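Long-range contact in conserved hypothetical exported protein (Bacteroides fragilis, PDB 4JJA), which is of unknown function but may, like its NamZ family, act as a peptidoglycan beta-N-acetylmuramidase: residues N146-K158 with K348-R362. Sequence-based numbering, arbitrary orientation.
Sequences NGHYVDGPILDMK and KARWKRDVERFKIQR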
loop_
_atom_site.group_PDB
_atom_site.type_symbol
_atom_site.label_atom_id
_atom_site.label_comp_id
_atom_site.label_asym_id
_atom_site.label_seq_id
_atom_site.Cartn_x
_atom_site.Cartn_y
_atom_site.Cartn_z
ATOM N N ASN A 146 -3.272 8.401 -0.602
ATOM C CA ASN A 146 -3.449 8.708 0.813
ATOM C C ASN A 146 -2.240 9.512 1.349
ATOM O O ASN A 146 -1.899 9.438 2.524
ATOM C CB ASN A 146 -3.695 7.412 1.623
ATOM C CG ASN A 146 -5.096 6.903 1.435
ATOM O OD1 ASN A 146 -6.066 7.642 1.706
ATOM N ND2 ASN A 146 -5.242 5.624 1.090
ATOM N N GLY A 147 -1.641 10.311 0.484
ATOM C CA GLY A 147 -0.472 11.107 0.821
ATOM C C GLY A 147 -0.767 12.392 1.535
ATOM O O GLY A 147 0.180 13.109 1.882
ATOM N N HIS A 148 -2.036 12.683 1.752
ATOM C CA HIS A 148 -2.479 13.951 2.282
ATOM C C HIS A 148 -2.503 13.982 3.796
ATOM O O HIS A 148 -2.809 15.042 4.374
ATOM C CB HIS A 148 -3.868 14.314 1.734
ATOM C CG HIS A 148 -4.901 13.245 1.945
ATOM N ND1 HIS A 148 -4.839 12.040 1.276
ATOM C CD2 HIS A 148 -5.986 13.182 2.755
ATOM C CE1 HIS A 148 -5.854 11.280 1.673
ATOM N NE2 HIS A 148 -6.580 11.955 2.563
ATOM N N TYR A 149 -2.213 12.869 4.459
ATOM C CA TYR A 149 -2.187 12.836 5.911
ATOM C C TYR A 149 -1.276 11.758 6.393
ATOM O O TYR A 149 -0.815 10.919 5.637
ATOM C CB TYR A 149 -3.579 12.708 6.517
ATOM C CG TYR A 149 -4.314 11.400 6.359
ATOM C CD1 TYR A 149 -4.657 10.878 5.124
ATOM C CD2 TYR A 149 -4.717 10.686 7.506
ATOM C CE1 TYR A 149 -5.413 9.671 5.045
ATOM C CE2 TYR A 149 -5.447 9.535 7.416
ATOM C CZ TYR A 149 -5.816 9.040 6.193
ATOM O OH TYR A 149 -6.594 7.914 6.149
ATOM N N VAL A 150 -1.028 11.784 7.705
ATOM C CA VAL A 150 -0.260 10.794 8.457
ATOM C C VAL A 150 -1.162 10.394 9.632
ATOM O O VAL A 150 -1.758 11.268 10.281
ATOM C CB VAL A 150 1.077 11.359 8.940
ATOM C CG1 VAL A 150 1.871 10.316 9.748
ATOM C CG2 VAL A 150 1.885 11.892 7.740
ATOM N N ASP A 151 -1.288 9.091 9.910
ATOM C CA ASP A 151 -2.194 8.688 10.986
ATOM C C ASP A 151 -1.855 7.303 11.487
ATOM O O ASP A 151 -1.316 6.452 10.789
ATOM C CB ASP A 151 -3.652 8.724 10.471
ATOM C CG ASP A 151 -4.670 9.106 11.514
ATOM O OD1 ASP A 151 -4.308 9.352 12.662
ATOM O OD2 ASP A 151 -5.870 9.147 11.101
ATOM N N GLY A 152 -2.270 7.083 12.727
ATOM C CA GLY A 152 -2.145 5.798 13.377
ATOM C C GLY A 152 -0.854 5.669 14.189
ATOM O O GLY A 152 0.066 6.458 14.048
ATOM N N PRO A 153 -0.813 4.669 15.084
ATOM C CA PRO A 153 0.385 4.419 15.845
ATOM C C PRO A 153 1.575 4.078 14.960
ATOM O O PRO A 153 1.401 3.408 13.933
ATOM C CB PRO A 153 0.016 3.196 16.708
ATOM C CG PRO A 153 -1.373 2.961 16.555
ATOM C CD PRO A 153 -1.834 3.647 15.307
ATOM N N ILE A 154 2.769 4.458 15.383
ATOM C CA ILE A 154 3.985 3.917 14.785
ATOM C C ILE A 154 4.069 2.443 15.157
ATOM O O ILE A 154 3.842 2.073 16.301
ATOM C CB ILE A 154 5.237 4.713 15.234
ATOM C CG1 ILE A 154 5.189 6.192 14.704
ATOM C CG2 ILE A 154 6.522 4.029 14.790
ATOM C CD1 ILE A 154 6.224 7.154 15.302
ATOM N N LEU A 155 4.454 1.612 14.200
ATOM C CA LEU A 155 4.561 0.192 14.436
ATOM C C LEU A 155 5.631 -0.106 15.475
ATOM O O LEU A 155 6.779 0.257 15.287
ATOM C CB LEU A 155 4.904 -0.522 13.149
ATOM C CG LEU A 155 5.056 -2.022 13.194
ATOM C CD1 LEU A 155 3.830 -2.733 13.711
ATOM C CD2 LEU A 155 5.431 -2.519 11.817
ATOM N N ASP A 156 5.230 -0.779 16.555
ATOM C CA ASP A 156 6.152 -1.333 17.539
ATOM C C ASP A 156 6.850 -2.500 16.882
ATOM O O ASP A 156 6.221 -3.388 16.332
ATOM C CB ASP A 156 5.406 -1.748 18.809
ATOM C CG ASP A 156 6.321 -2.132 19.963
ATOM O OD1 ASP A 156 7.328 -2.795 19.732
ATOM O OD2 ASP A 156 5.931 -1.778 21.104
HETATM N N MSE A 157 8.165 -2.496 16.902
HETATM C CA MSE A 157 8.834 -3.541 16.165
HETATM C C MSE A 157 8.759 -4.936 16.833
HETATM O O MSE A 157 9.066 -5.909 16.164
HETATM C CB MSE A 157 10.220 -3.096 15.685
HETATM C CG MSE A 157 10.164 -1.803 14.790
HETATM SE SE MSE A 157 9.077 -1.928 13.182
HETATM C CE MSE A 157 10.424 -2.682 12.090
ATOM N N LYS A 158 8.176 -5.039 18.037
ATOM C CA LYS A 158 7.681 -6.345 18.551
ATOM C C LYS A 158 6.692 -7.012 17.608
ATOM O O LYS A 158 6.527 -8.211 17.608
ATOM C CB LYS A 158 7.103 -6.255 19.966
ATOM C CG LYS A 158 5.803 -5.561 20.149
ATOM C CD LYS A 158 5.461 -5.479 21.643
ATOM C CE LYS A 158 4.965 -6.810 22.156
ATOM N NZ LYS A 158 4.404 -6.764 23.558
ATOM N N LYS A 348 -7.801 7.360 19.376
ATOM C CA LYS A 348 -7.082 8.035 18.306
ATOM C C LYS A 348 -6.159 9.137 18.868
ATOM O O LYS A 348 -5.038 9.305 18.439
ATOM C CB LYS A 348 -8.055 8.557 17.274
ATOM C CG LYS A 348 -7.390 9.437 16.248
ATOM C CD LYS A 348 -8.234 9.538 15.006
ATOM C CE LYS A 348 -7.512 10.345 13.942
ATOM N NZ LYS A 348 -8.126 10.191 12.634
ATOM N N ALA A 349 -6.613 9.876 19.884
ATOM C CA ALA A 349 -5.804 10.899 20.476
ATOM C C ALA A 349 -4.504 10.340 21.051
ATOM O O ALA A 349 -3.520 11.043 21.125
ATOM C CB ALA A 349 -6.627 11.658 21.582
ATOM N N ARG A 350 -4.497 9.072 21.476
ATOM C CA ARG A 350 -3.328 8.481 22.093
ATOM C C ARG A 350 -2.130 8.402 21.117
ATOM O O ARG A 350 -0.995 8.414 21.560
ATOM C CB ARG A 350 -3.658 7.125 22.709
ATOM C CG ARG A 350 -2.535 6.617 23.584
ATOM C CD ARG A 350 -2.943 5.460 24.418
ATOM N NE ARG A 350 -1.813 4.864 25.123
ATOM C CZ ARG A 350 -1.958 3.841 25.971
ATOM N NH1 ARG A 350 -3.163 3.398 26.280
ATOM N NH2 ARG A 350 -0.897 3.257 26.506
ATOM N N TRP A 351 -2.404 8.312 19.819
ATOM C CA TRP A 351 -1.350 8.242 18.827
ATOM C C TRP A 351 -0.982 9.587 18.216
ATOM O O TRP A 351 -0.147 9.646 17.327
ATOM C CB TRP A 351 -1.592 7.172 17.784
ATOM C CG TRP A 351 -2.731 7.367 16.852
ATOM C CD1 TRP A 351 -2.908 8.351 15.896
ATOM C CD2 TRP A 351 -3.870 6.488 16.703
ATOM N NE1 TRP A 351 -4.057 8.118 15.185
ATOM C CE2 TRP A 351 -4.641 6.966 15.628
ATOM C CE3 TRP A 351 -4.258 5.313 17.345
ATOM C CZ2 TRP A 351 -5.796 6.321 15.190
ATOM C CZ3 TRP A 351 -5.413 4.660 16.894
ATOM C CH2 TRP A 351 -6.156 5.171 15.842
ATOM N N LYS A 352 -1.622 10.683 18.650
ATOM C CA LYS A 352 -1.341 11.988 18.041
ATOM C C LYS A 352 0.116 12.370 18.102
ATOM O O LYS A 352 0.690 12.840 17.123
ATOM C CB LYS A 352 -2.213 13.055 18.709
ATOM C CG LYS A 352 -2.020 14.465 18.190
ATOM C CD LYS A 352 -2.335 14.580 16.769
ATOM C CE LYS A 352 -2.609 16.064 16.379
ATOM N NZ LYS A 352 -3.723 16.166 15.388
ATOM N N ARG A 353 0.721 12.143 19.262
ATOM C CA ARG A 353 2.125 12.453 19.442
ATOM C C ARG A 353 3.016 11.653 18.509
ATOM O O ARG A 353 3.932 12.219 17.908
ATOM C CB ARG A 353 2.549 12.218 20.887
ATOM C CG ARG A 353 1.921 13.259 21.817
ATOM C CD ARG A 353 2.620 14.580 21.737
ATOM N NE ARG A 353 3.943 14.420 22.277
ATOM C CZ ARG A 353 4.471 15.148 23.227
ATOM N NH1 ARG A 353 3.826 16.214 23.684
ATOM N NH2 ARG A 353 5.687 14.833 23.626
ATOM N N ASP A 354 2.734 10.363 18.382
ATOM C CA ASP A 354 3.500 9.476 17.444
ATOM C C ASP A 354 3.451 10.129 16.042
ATOM O O ASP A 354 4.449 10.186 15.324
ATOM C CB ASP A 354 2.891 8.048 17.291
ATOM C CG ASP A 354 3.436 6.978 18.235
ATOM O OD1 ASP A 354 4.337 7.279 19.080
ATOM O OD2 ASP A 354 2.903 5.785 18.082
ATOM N N VAL A 355 2.258 10.544 15.633
ATOM C CA VAL A 355 2.108 11.124 14.308
ATOM C C VAL A 355 2.917 12.433 14.189
ATOM O O VAL A 355 3.593 12.655 13.176
ATOM C CB VAL A 355 0.624 11.387 13.994
ATOM C CG1 VAL A 355 0.423 12.295 12.791
ATOM C CG2 VAL A 355 -0.133 10.041 13.766
ATOM N N GLU A 356 2.833 13.290 15.223
ATOM C CA GLU A 356 3.614 14.553 15.258
ATOM C C GLU A 356 5.078 14.257 15.041
ATOM O O GLU A 356 5.729 14.840 14.169
ATOM C CB GLU A 356 3.440 15.261 16.612
ATOM C CG GLU A 356 2.034 15.858 16.738
ATOM C CD GLU A 356 1.708 16.491 18.099
ATOM O OE1 GLU A 356 2.519 16.482 19.052
ATOM O OE2 GLU A 356 0.568 16.964 18.207
ATOM N N ARG A 357 5.584 13.332 15.830
ATOM C CA ARG A 357 6.988 12.974 15.766
ATOM C C ARG A 357 7.375 12.373 14.435
ATOM O O ARG A 357 8.443 12.703 13.916
ATOM C CB ARG A 357 7.370 11.971 16.855
ATOM C CG ARG A 357 7.411 12.581 18.303
ATOM C CD ARG A 357 7.870 11.577 19.392
ATOM N NE ARG A 357 6.954 10.484 19.699
ATOM C CZ ARG A 357 6.033 10.487 20.670
ATOM N NH1 ARG A 357 5.909 11.543 21.466
ATOM N NH2 ARG A 357 5.245 9.423 20.835
ATOM N N PHE A 358 6.507 11.555 13.867
ATOM C CA PHE A 358 6.843 11.001 12.547
ATOM C C PHE A 358 6.887 12.069 11.463
ATOM O O PHE A 358 7.709 11.997 10.558
ATOM C CB PHE A 358 5.868 9.884 12.173
ATOM C CG PHE A 358 6.320 9.147 10.944
ATOM C CD1 PHE A 358 7.353 8.247 11.023
ATOM C CD2 PHE A 358 5.740 9.345 9.707
ATOM C CE1 PHE A 358 7.803 7.567 9.857
ATOM C CE2 PHE A 358 6.187 8.699 8.565
ATOM C CZ PHE A 358 7.204 7.791 8.676
ATOM N N LYS A 359 5.995 13.063 11.554
ATOM C CA LYS A 359 5.999 14.144 10.573
ATOM C C LYS A 359 7.307 14.905 10.607
ATOM O O LYS A 359 7.808 15.360 9.589
ATOM C CB LYS A 359 4.819 15.077 10.799
ATOM C CG LYS A 359 3.505 14.467 10.367
ATOM C CD LYS A 359 2.383 15.486 10.638
ATOM C CE LYS A 359 0.994 15.061 10.271
ATOM N NZ LYS A 359 -0.063 16.112 10.604
ATOM N N ILE A 360 7.901 15.035 11.790
ATOM C CA ILE A 360 9.245 15.637 11.928
ATOM C C ILE A 360 10.313 14.723 11.365
ATOM O O ILE A 360 11.195 15.138 10.599
ATOM C CB ILE A 360 9.566 15.978 13.395
ATOM C CG1 ILE A 360 8.757 17.209 13.781
ATOM C CG2 ILE A 360 11.095 16.200 13.590
ATOM C CD1 ILE A 360 8.427 17.317 15.270
ATOM N N GLN A 361 10.230 13.464 11.721
ATOM C CA GLN A 361 11.250 12.487 11.328
ATOM C C GLN A 361 11.311 12.354 9.814
ATOM O O GLN A 361 12.389 12.151 9.247
ATOM C CB GLN A 361 10.980 11.108 11.975
ATOM C CG GLN A 361 12.095 10.094 11.887
ATOM C CD GLN A 361 11.725 8.697 12.296
ATOM O OE1 GLN A 361 10.599 8.395 12.684
ATOM N NE2 GLN A 361 12.715 7.822 12.254
ATOM N N ARG A 362 10.155 12.373 9.149
ATOM C CA ARG A 362 10.127 12.124 7.704
ATOM C C ARG A 362 10.509 13.331 6.885
ATOM O O ARG A 362 10.777 13.205 5.701
ATOM C CB ARG A 362 8.729 11.655 7.286
ATOM C CG ARG A 362 7.693 12.733 7.155
ATOM C CD ARG A 362 6.313 12.176 6.764
ATOM N NE ARG A 362 5.461 13.270 6.402
ATOM C CZ ARG A 362 4.496 13.224 5.490
ATOM N NH1 ARG A 362 4.087 12.077 4.984
ATOM N NH2 ARG A 362 3.911 14.325 5.102
HETATM O O HOH W 1 1.254 14.285 4.182
HETATM O O HOH W 2 -1.747 14.791 8.873
HETATM O O HOH W 3 3.985 3.258 18.821
#
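Trp351 packs against the loop 146-158 and meets it in two ways. Over one ring face, Gly152 CA stands 3.5 Å from the centroid of the five-membered ring, only 10° off the normal, and Pro153 CD covers the six-membered ring; both are CH-pi contacts. At the indole edge, Trp351 NE1 donates to Asp151 OD1 (2.8 Å, N-H...O angle 150°), reaching it from above the carboxylate plane, which is turned 72° from the ring. The first torsion of Trp351 sets CG between the backbone N and carbonyl carbon, turning the indole against the Gly152-Pro153 backbone. The other carboxylate oxygen, Asp151 OD2, uses its syn lone pair for a salt bridge with Lys348 NZ (2.9 Å). Ile302 N donates to Asp151 OD2 and Ile302 O accepts from Lys348 NZ, so the ion pair is tied to a third part of the chain.

Further along helix 352-362 the packing is apolar: Val150 CG1 sits 3.9 Å from Val355 CG1 and touches Phe358 obliquely, while Val150 CG2 lies 3.5 Å from Arg362 NH1, over one guanidinium face. Gly152 O, buried near Val355 CG2, has no polar partner. Ile154 N donates directly to Asp354 OD2 (3.0 Å), again from above the carboxylate plane, and Arg357 NH2 forms a salt bridge with Asp354 OD1.

The flanks are looser and water-mediated. One water joins Asp354 OD2 to Ile154 O, another links Lys359 NZ to Val150 N, the latter bond weak, and a third bridges Gly147 O and Arg362 NH2, which also forms a salt bridge with Asp370.

The loop, which follows strand 136-140 of the parallel sheet, thus joins the N-terminal NamZ family region to helix 352-362 of the C-terminal one, with Phe358 and Arg362 also against helix 176-185 and Trp351 against Tyr333 of helix 333-339.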